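Local coordinates for phosphatidylglycerophosphatase and protein-tyrosine phosphatase 1 (Mus musculus, PDB 3RGO) that dephosphorylates phosphatidylglycerophosphate to phosphatidylglycerol, an essential step in the synthesis of mitochondrial cardiolipin, and also acts on phosphotyrosine and phosphoserine in proteins, at residues S138-E141 with V142-F146. Sequence-based numbering, arbitrary orientation.
Sequences SQLE and VLKEF
The carboxylate of Glu-141 meets Lys-144, one helical turn on, through OE2. Lys-144 CD lies toward one face of the carboxylate, 3.7 Å from OE2 of Glu-141, while NZ, on the same side, stands closer to the carboxylate plane. At 3.9 Å between Glu-141 OE2 and Lys-144 NZ, the salt bridge is long. A bend in the Glu-141 chain (chi2 -63°) turns its acid forward along the helix, toward Lys-144, and another at the end of Lys-144 (chi4 63°) swings the ammonium group over Leu-140, where NZ approaches CD2 of Leu-140 to 3.4 Å. Lys-144 thus runs between an acid three residues back and an aliphatic branch four residues back.

The other flat group, the amide of Gln-139, belongs to a separate set of bonds. Its OE1 accepts from Arg-136 N, and its NE2 donates to Ser-101 OG and Gly-68 O, which fixes the amide's rotation; the Gln-139 side chain lies about 6 Å from a bound sulfate and about 8 Å from the side chain of Cys-96, the predicted phosphocysteine nucleophile. Gln-139 O accepts Leu-143 N at 3.3 Å, and Leu-143 CG rests 3.6 Å from the same oxygen. A shorter rung joins Lys-144 N to Leu-140 O at 2.9 Å.

These turns belong to helix 137-154 of the dual-specificity phosphatase domain. Leu-143 packs on Ala-108 and Ile-123, and Val-142 on Leu-72 and Leu-75. The helix is amphipathic here: the firmly bonded amide lies close to what is probably the catalytic pocket, whereas the exposed, long salt bridge probably contributes only modestly to helix stability.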
loop_
_atom_site.group_PDB
_atom_site.type_symbol
_atom_site.label_atom_id
_atom_site.label_comp_id
_atom_site.label_asym_id
_atom_site.label_seq_id
_atom_site.Cartn_x
_atom_site.Cartn_y
_atom_site.Cartn_z
ATOM N N SER A 138 -9.698 -0.896 14.871
ATOM C CA SER A 138 -8.386 -0.368 15.237
ATOM C C SER A 138 -7.686 0.255 14.032
ATOM O O SER A 138 -6.941 1.224 14.158
ATOM C CB SER A 138 -7.506 -1.463 15.848
ATOM O OG SER A 138 -7.059 -2.377 14.863
ATOM N N GLN A 139 -7.923 -0.307 12.857
ATOM C CA GLN A 139 -7.332 0.238 11.644
ATOM C C GLN A 139 -8.136 1.430 11.129
ATOM O O GLN A 139 -7.570 2.398 10.623
ATOM C CB GLN A 139 -7.206 -0.848 10.575
ATOM C CG GLN A 139 -6.203 -1.941 10.956
ATOM C CD GLN A 139 -6.386 -3.200 10.145
ATOM O OE1 GLN A 139 -7.511 -3.659 9.952
ATOM N NE2 GLN A 139 -5.278 -3.770 9.662
ATOM N N LEU A 140 -9.454 1.355 11.266
ATOM C CA LEU A 140 -10.326 2.436 10.810
ATOM C C LEU A 140 -10.090 3.742 11.570
ATOM O O LEU A 140 -10.156 4.829 10.991
ATOM C CB LEU A 140 -11.797 2.033 10.926
ATOM C CG LEU A 140 -12.775 3.026 10.298
ATOM C CD1 LEU A 140 -12.539 3.084 8.791
ATOM C CD2 LEU A 140 -14.224 2.665 10.609
ATOM N N GLU A 141 -9.833 3.640 12.870
ATOM C CA GLU A 141 -9.624 4.839 13.678
ATOM C C GLU A 141 -8.409 5.645 13.209
ATOM O O GLU A 141 -8.430 6.876 13.206
ATOM C CB GLU A 141 -9.509 4.486 15.161
ATOM C CG GLU A 141 -10.807 3.962 15.767
ATOM C CD GLU A 141 -11.930 4.988 15.739
ATOM O OE1 GLU A 141 -11.902 5.934 16.557
ATOM O OE2 GLU A 141 -12.848 4.846 14.901
ATOM N N VAL A 142 -7.349 4.954 12.806
ATOM C CA VAL A 142 -6.174 5.650 12.300
ATOM C C VAL A 142 -6.464 6.305 10.949
ATOM O O VAL A 142 -6.020 7.421 10.690
ATOM C CB VAL A 142 -4.945 4.724 12.224
ATOM C CG1 VAL A 142 -3.784 5.423 11.517
ATOM C CG2 VAL A 142 -4.540 4.276 13.629
ATOM N N LEU A 143 -7.217 5.610 10.098
ATOM C CA LEU A 143 -7.648 6.168 8.817
ATOM C C LEU A 143 -8.519 7.409 9.032
ATOM O O LEU A 143 -8.504 8.336 8.225
ATOM C CB LEU A 143 -8.413 5.124 7.999
ATOM C CG LEU A 143 -7.592 3.985 7.388
ATOM C CD1 LEU A 143 -8.482 2.998 6.640
ATOM C CD2 LEU A 143 -6.522 4.548 6.461
ATOM N N LYS A 144 -9.272 7.421 10.124
ATOM C CA LYS A 144 -10.058 8.603 10.493
ATOM C C LYS A 144 -9.168 9.796 10.829
ATOM O O LYS A 144 -9.464 10.933 10.439
ATOM C CB LYS A 144 -10.974 8.298 11.681
ATOM C CG LYS A 144 -12.292 7.627 11.322
ATOM C CD LYS A 144 -13.259 7.686 12.506
ATOM C CE LYS A 144 -14.681 7.303 12.109
ATOM N NZ LYS A 144 -14.779 5.901 11.622
ATOM N N GLU A 145 -8.091 9.549 11.572
ATOM C CA GLU A 145 -7.163 10.622 11.930
ATOM C C GLU A 145 -6.422 11.091 10.680
ATOM O O GLU A 145 -6.166 12.287 10.498
ATOM C CB GLU A 145 -6.160 10.154 12.989
ATOM C CG GLU A 145 -6.765 9.849 14.354
ATOM C CD GLU A 145 -6.869 11.079 15.242
ATOM O OE1 GLU A 145 -7.287 12.148 14.745
ATOM O OE2 GLU A 145 -6.536 10.975 16.444
ATOM N N PHE A 146 -6.086 10.140 9.814
ATOM C CA PHE A 146 -5.402 10.458 8.566
ATOM C C PHE A 146 -6.287 11.366 7.714
ATOM O O PHE A 146 -5.808 12.327 7.106
ATOM C CB PHE A 146 -5.046 9.173 7.801
ATOM C CG PHE A 146 -4.226 9.411 6.563
ATOM C CD1 PHE A 146 -4.837 9.564 5.329
ATOM C CD2 PHE A 146 -2.846 9.482 6.636
ATOM C CE1 PHE A 146 -4.085 9.779 4.192
ATOM C CE2 PHE A 146 -2.090 9.698 5.506
ATOM C CZ PHE A 146 -2.710 9.850 4.280
#